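PDB 1RVK: isomerase/lactonizing enzyme from Agrobacterium tumefaciens, which probably acts on a carboxylate substrate in a magnesium-dependent reaction as a member of the enolase superfamily, though its exact reaction is unknown. Local coordinates for residues A[265-270]-A[284-289]; A[80-85]-A[261-266]. One frame throughout, in Å; residues are numbered along the deposited sequence.

In the fold
Both contacts use helix 263-272, which follows strand 254-256 of the C-terminal barrel. Their centres are about 8 Å apart, on the same side of the chain's centre. In chain order, residues 80-85 come first, on helix 78-89 in the N-terminal domain. Residues 261-270 and then 284-289 follow, all in the barrel. Contact 1 is local and stays inside the barrel. Contact 2 bridges 176 residues and brings the N-terminal part against the barrel. The two also meet directly, where W82 of contact 2 hydrogen-bonds to G287 of contact 1. Barrel helix, turn and N-terminal helix thus pack as one continuous region.

Contact 1: A[265-270]-A[284-289]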
loop_
_atom_site.group_PDB
_atom_site.type_symbol
_atom_site.label_atom_id
_atom_site.label_comp_id
_atom_site.label_asym_id
_atom_site.label_seq_id
_atom_site.Cartn_x
_atom_site.Cartn_y
_atom_site.Cartn_z
ATOM N N TRP A 265 -10.540 13.942 2.495
ATOM C CA TRP A 265 -11.855 14.562 2.358
ATOM C C TRP A 265 -12.886 13.529 1.919
ATOM O O TRP A 265 -13.963 13.415 2.507
ATOM C CB TRP A 265 -11.815 15.691 1.325
ATOM C CG TRP A 265 -10.995 16.875 1.740
ATOM C CD1 TRP A 265 -11.291 17.777 2.726
ATOM C CD2 TRP A 265 -9.739 17.281 1.187
ATOM N NE1 TRP A 265 -10.293 18.722 2.820
ATOM C CE2 TRP A 265 -9.329 18.440 1.886
ATOM C CE3 TRP A 265 -8.917 16.777 0.168
ATOM C CZ2 TRP A 265 -8.133 19.103 1.598
ATOM C CZ3 TRP A 265 -7.724 17.441 -0.119
ATOM C CH2 TRP A 265 -7.346 18.590 0.595
ATOM N N HIS A 266 -12.558 12.771 0.880
ATOM C CA HIS A 266 -13.491 11.773 0.383
ATOM C C HIS A 266 -13.699 10.649 1.392
ATOM O O HIS A 266 -14.783 10.062 1.471
ATOM C CB HIS A 266 -12.995 11.205 -0.948
ATOM C CG HIS A 266 -14.028 10.404 -1.673
ATOM N ND1 HIS A 266 -15.251 10.925 -2.036
ATOM C CD2 HIS A 266 -14.026 9.117 -2.091
ATOM C CE1 HIS A 266 -15.959 9.992 -2.648
ATOM N NE2 HIS A 266 -15.239 8.886 -2.695
ATOM N N ARG A 267 -12.661 10.348 2.166
ATOM C CA ARG A 267 -12.747 9.298 3.170
ATOM C C ARG A 267 -13.793 9.695 4.212
ATOM O O ARG A 267 -14.524 8.849 4.727
ATOM C CB ARG A 267 -11.379 9.089 3.834
ATOM C CG ARG A 267 -10.254 8.672 2.869
ATOM C CD ARG A 267 -10.599 7.377 2.181
ATOM N NE ARG A 267 -9.513 6.780 1.396
ATOM C CZ ARG A 267 -9.014 7.281 0.268
ATOM N NH1 ARG A 267 -9.472 8.418 -0.241
ATOM N NH2 ARG A 267 -8.088 6.601 -0.390
ATOM N N ALA A 268 -13.867 10.988 4.516
ATOM C CA ALA A 268 -14.843 11.482 5.483
ATOM C C ALA A 268 -16.254 11.223 4.969
ATOM O O ALA A 268 -17.155 10.887 5.738
ATOM C CB ALA A 268 -14.641 12.976 5.722
ATOM N N GLU A 269 -16.448 11.373 3.662
ATOM C CA GLU A 269 -17.759 11.149 3.070
ATOM C C GLU A 269 -18.179 9.690 3.220
ATOM O O GLU A 269 -19.360 9.399 3.421
ATOM C CB GLU A 269 -17.756 11.553 1.595
ATOM C CG GLU A 269 -17.283 12.989 1.360
ATOM C CD GLU A 269 -18.117 14.027 2.097
ATOM O OE1 GLU A 269 -17.649 15.177 2.218
ATOM O OE2 GLU A 269 -19.241 13.704 2.551
ATOM N N TRP A 270 -17.216 8.774 3.126
ATOM C CA TRP A 270 -17.525 7.360 3.279
ATOM C C TRP A 270 -18.005 7.088 4.701
ATOM O O TRP A 270 -18.891 6.266 4.915
ATOM C CB TRP A 270 -16.302 6.496 2.941
ATOM C CG TRP A 270 -16.173 6.240 1.465
ATOM C CD1 TRP A 270 -16.072 7.175 0.474
ATOM C CD2 TRP A 270 -16.191 4.965 0.812
ATOM N NE1 TRP A 270 -16.032 6.560 -0.758
ATOM C CE2 TRP A 270 -16.103 5.204 -0.578
ATOM C CE3 TRP A 270 -16.273 3.644 1.266
ATOM C CZ2 TRP A 270 -16.097 4.169 -1.518
ATOM C CZ3 TRP A 270 -16.264 2.615 0.331
ATOM C CH2 TRP A 270 -16.176 2.886 -1.045
ATOM N N ASN A 284 0.248 5.982 -0.786
ATOM C CA ASN A 284 0.140 6.248 -2.217
ATOM C C ASN A 284 -1.270 6.630 -2.642
ATOM O O ASN A 284 -1.459 7.327 -3.641
ATOM C CB ASN A 284 0.589 5.033 -3.036
ATOM C CG ASN A 284 2.089 4.949 -3.164
ATOM O OD1 ASN A 284 2.800 5.888 -2.816
ATOM N ND2 ASN A 284 2.580 3.827 -3.680
ATOM N N ASP A 285 -2.259 6.179 -1.879
ATOM C CA ASP A 285 -3.644 6.449 -2.216
ATOM C C ASP A 285 -4.165 7.826 -1.834
ATOM O O ASP A 285 -5.040 8.364 -2.515
ATOM C CB ASP A 285 -4.536 5.378 -1.593
ATOM C CG ASP A 285 -4.135 3.981 -2.015
ATOM O OD1 ASP A 285 -4.235 3.666 -3.223
ATOM O OD2 ASP A 285 -3.709 3.205 -1.138
ATOM N N VAL A 286 -3.639 8.405 -0.762
ATOM C CA VAL A 286 -4.125 9.715 -0.340
ATOM C C VAL A 286 -3.117 10.845 -0.477
ATOM O O VAL A 286 -3.367 11.961 -0.022
ATOM C CB VAL A 286 -4.653 9.674 1.108
ATOM C CG1 VAL A 286 -5.756 8.623 1.219
ATOM C CG2 VAL A 286 -3.519 9.376 2.077
ATOM N N GLY A 287 -1.977 10.558 -1.097
ATOM C CA GLY A 287 -0.992 11.602 -1.314
ATOM C C GLY A 287 0.109 11.813 -0.297
ATOM O O GLY A 287 0.617 12.926 -0.172
ATOM N N GLY A 288 0.481 10.771 0.440
ATOM C CA GLY A 288 1.561 10.926 1.397
ATOM C C GLY A 288 1.281 10.523 2.832
ATOM O O GLY A 288 0.159 10.166 3.198
ATOM N N ILE A 289 2.332 10.573 3.642
ATOM C CA ILE A 289 2.243 10.237 5.053
ATOM C C ILE A 289 1.384 11.274 5.774
ATOM O O ILE A 289 0.563 10.928 6.616
ATOM C CB ILE A 289 3.661 10.184 5.685
ATOM C CG1 ILE A 289 4.402 8.954 5.159
ATOM C CG2 ILE A 289 3.575 10.130 7.205
ATOM C CD1 ILE A 289 5.878 8.926 5.521
#
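The guanidinium of R267 lies against V286, with the CB of D285 at its edge. The site belongs to the beta/alpha barrel of the enolase superfamily. Helix 263-272 here meets the short helix 283-286, which follows strand 278-281. The CG1 methyl of V286 sits over one face of the guanidinium, toward its rim. It is 3.5 Å from NH2 and 3.6 Å from CZ of R267. D285 CB approaches near the plane of the group, 3.9 Å from R267 NH2. No hydrogen bond joins the two segments, and only 97 Å² is buried. The contact is therefore a flat cationic group laid on aliphatic carbon.

R267 reaches this place through a bend at chi2 (-60°). Two of its three nitrogens are held elsewhere. NE bonds to the carbonyl O of R280 on strand 278-281, and NH1 makes a weak bond to A260 O. These bonds help fix the rotation of the group beside V286. V286 in turn packs on P291 and A292 of helix 289-301.

D285 offers R267 its CB, not its carboxylate. The carboxylate turns off to H309, whose ND1 bonds to OD2. This pairing is consistent with the Asp-His pair of mandelate racemase, where the histidine is a catalytic base; a like role here is unproven. The D285 side chain is about 8 Å from the magnesium ion. Just after V286, the carbonyl O of G287 accepts a bond from NE1 of W82. The charged atoms of R267 and D285 stay apart, with NH2 5.6 Å from OD2.

Contact 2: A[80-85]-A[261-266]; sequences RLWQDL and AGKHWH
W82 points its six-membered ring at the N-terminal part of helix 263-272 and meets K263, H264 and W265 in turn. The close part is with K263. The two side chains run past each other in opposite directions, so K263 CD lies at the indole edge, with CE stepping to one side of the ring plane. K263 CD is 3.4 Å from CZ2 of W82, and K263 CE is 3.9 Å from W82 CH2. The indole reaches across because CG of W82 stands opposite its own backbone N (chi1 -170°). Both residues are buried, and their polar ends are satisfied nearby. NE1 of W82 donates to the carbonyl O of G287. NZ of K263 forms a salt bridge with D98 and a hydrogen bond with Q89, so the lysine chain is held at its far end while its middle packs on the ring. L101 and D105 of helix 98-116 and P291 also touch W82.

The other side is looser and more open to solvent. H264 turns its ring edge to W82, with CE1 4.0 Å from CH2 of W82. W265 is exposed; it and W82 approach from opposite directions, and its CH2 meets the W82 ring at the edge, 4.1 Å from CZ3 of W82. CE1 of the neighbouring H264 sits 3.4 Å above the W265 plane, toward its rim; the two rings are inclined, not parallel. No hydrogen bond crosses between the segments, and 144 Å² is buried in all. The arrangement is plain packing between domains: a helix of the N-terminal domain rests on the N-terminal part of a barrel helix, in keeping with the two-domain fold of the enolase superfamily.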
loop_
_atom_site.group_PDB
_atom_site.type_symbol
_atom_site.label_atom_id
_atom_site.label_comp_id
_atom_site.label_asym_id
_atom_site.label_seq_id
_atom_site.Cartn_x
_atom_site.Cartn_y
_atom_site.Cartn_z
ATOM N N ARG A 80 2.451 23.196 4.948
ATOM C CA ARG A 80 2.353 24.280 3.975
ATOM C C ARG A 80 2.740 23.804 2.582
ATOM O O ARG A 80 2.090 24.154 1.599
ATOM C CB ARG A 80 3.253 25.454 4.377
ATOM C CG ARG A 80 3.254 26.600 3.360
ATOM C CD ARG A 80 3.928 27.843 3.924
ATOM N NE ARG A 80 5.341 27.636 4.232
ATOM C CZ ARG A 80 6.313 27.596 3.325
ATOM N NH1 ARG A 80 6.033 27.748 2.035
ATOM N NH2 ARG A 80 7.570 27.412 3.707
ATOM N N LEU A 81 3.789 22.993 2.497
ATOM C CA LEU A 81 4.239 22.502 1.201
ATOM C C LEU A 81 3.252 21.510 0.587
ATOM O O LEU A 81 3.017 21.531 -0.623
ATOM C CB LEU A 81 5.634 21.880 1.331
ATOM C CG LEU A 81 6.699 22.878 1.811
ATOM C CD1 LEU A 81 8.043 22.181 1.975
ATOM C CD2 LEU A 81 6.815 24.013 0.812
ATOM N N TRP A 82 2.661 20.654 1.418
ATOM C CA TRP A 82 1.695 19.685 0.911
ATOM C C TRP A 82 0.473 20.431 0.395
ATOM O O TRP A 82 -0.042 20.132 -0.681
ATOM C CB TRP A 82 1.258 18.712 2.011
ATOM C CG TRP A 82 0.451 17.561 1.482
ATOM C CD1 TRP A 82 0.928 16.379 0.990
ATOM C CD2 TRP A 82 -0.972 17.513 1.332
ATOM N NE1 TRP A 82 -0.111 15.597 0.539
ATOM C CE2 TRP A 82 -1.289 16.269 0.736
ATOM C CE3 TRP A 82 -2.013 18.401 1.639
ATOM C CZ2 TRP A 82 -2.603 15.892 0.439
ATOM C CZ3 TRP A 82 -3.324 18.025 1.341
ATOM C CH2 TRP A 82 -3.603 16.781 0.748
ATOM N N GLN A 83 0.007 21.408 1.169
ATOM C CA GLN A 83 -1.161 22.177 0.763
ATOM C C GLN A 83 -0.886 22.963 -0.516
ATOM O O GLN A 83 -1.784 23.130 -1.340
ATOM C CB GLN A 83 -1.603 23.119 1.892
ATOM C CG GLN A 83 -2.060 22.397 3.174
ATOM C CD GLN A 83 -3.441 21.742 3.069
ATOM O OE1 GLN A 83 -3.891 21.064 4.000
ATOM N NE2 GLN A 83 -4.117 21.947 1.947
ATOM N N ASP A 84 0.347 23.438 -0.697
ATOM C CA ASP A 84 0.678 24.178 -1.919
ATOM C C ASP A 84 0.561 23.273 -3.142
ATOM O O ASP A 84 0.055 23.689 -4.182
ATOM C CB ASP A 84 2.099 24.753 -1.873
ATOM C CG ASP A 84 2.202 26.019 -1.035
ATOM O OD1 ASP A 84 1.175 26.704 -0.830
ATOM O OD2 ASP A 84 3.326 26.338 -0.595
ATOM N N LEU A 85 1.046 22.042 -3.017
ATOM C CA LEU A 85 0.984 21.076 -4.113
ATOM C C LEU A 85 -0.464 20.661 -4.381
ATOM O O LEU A 85 -0.882 20.536 -5.532
ATOM C CB LEU A 85 1.802 19.833 -3.764
ATOM C CG LEU A 85 3.188 19.520 -4.342
ATOM C CD1 LEU A 85 3.714 20.635 -5.210
ATOM C CD2 LEU A 85 4.125 19.220 -3.190
ATOM N N ALA A 261 -10.349 8.512 -5.230
ATOM C CA ALA A 261 -9.607 9.764 -5.118
ATOM C C ALA A 261 -10.250 10.608 -4.019
ATOM O O ALA A 261 -11.167 10.149 -3.338
ATOM C CB ALA A 261 -9.644 10.515 -6.445
ATOM N N GLY A 262 -9.770 11.832 -3.838
ATOM C CA GLY A 262 -10.350 12.693 -2.821
ATOM C C GLY A 262 -9.607 12.722 -1.497
ATOM O O GLY A 262 -9.982 13.463 -0.589
ATOM N N LYS A 263 -8.573 11.895 -1.376
ATOM C CA LYS A 263 -7.755 11.852 -0.167
ATOM C C LYS A 263 -8.569 11.708 1.124
ATOM O O LYS A 263 -9.505 10.911 1.179
ATOM C CB LYS A 263 -6.870 13.101 -0.131
ATOM C CG LYS A 263 -5.957 13.204 -1.359
ATOM C CD LYS A 263 -5.128 14.482 -1.385
ATOM C CE LYS A 263 -5.772 15.570 -2.241
ATOM N NZ LYS A 263 -5.868 15.206 -3.686
ATOM N N HIS A 264 -8.216 12.469 2.160
ATOM C CA HIS A 264 -8.928 12.377 3.428
ATOM C C HIS A 264 -10.329 12.962 3.372
ATOM O O HIS A 264 -11.208 12.530 4.113
ATOM C CB HIS A 264 -8.127 13.051 4.552
ATOM C CG HIS A 264 -7.717 14.456 4.247
ATOM N ND1 HIS A 264 -6.963 14.787 3.141
ATOM C CD2 HIS A 264 -7.945 15.616 4.907
ATOM C CE1 HIS A 264 -6.746 16.090 3.133
ATOM N NE2 HIS A 264 -7.331 16.617 4.194
ATOM N N TRP A 265 -10.540 13.942 2.495
ATOM C CA TRP A 265 -11.855 14.562 2.358
ATOM C C TRP A 265 -12.886 13.529 1.919
ATOM O O TRP A 265 -13.963 13.415 2.507
ATOM C CB TRP A 265 -11.815 15.691 1.325
ATOM C CG TRP A 265 -10.995 16.875 1.740
ATOM C CD1 TRP A 265 -11.291 17.777 2.726
ATOM C CD2 TRP A 265 -9.739 17.281 1.187
ATOM N NE1 TRP A 265 -10.293 18.722 2.820
ATOM C CE2 TRP A 265 -9.329 18.440 1.886
ATOM C CE3 TRP A 265 -8.917 16.777 0.168
ATOM C CZ2 TRP A 265 -8.133 19.103 1.598
ATOM C CZ3 TRP A 265 -7.724 17.441 -0.119
ATOM C CH2 TRP A 265 -7.346 18.590 0.595
ATOM N N HIS A 266 -12.558 12.771 0.880
ATOM C CA HIS A 266 -13.491 11.773 0.383
ATOM C C HIS A 266 -13.699 10.649 1.392
ATOM O O HIS A 266 -14.783 10.062 1.471
ATOM C CB HIS A 266 -12.995 11.205 -0.948
ATOM C CG HIS A 266 -14.028 10.404 -1.673
ATOM N ND1 HIS A 266 -15.251 10.925 -2.036
ATOM C CD2 HIS A 266 -14.026 9.117 -2.091
ATOM C CE1 HIS A 266 -15.959 9.992 -2.648
ATOM N NE2 HIS A 266 -15.239 8.886 -2.695
#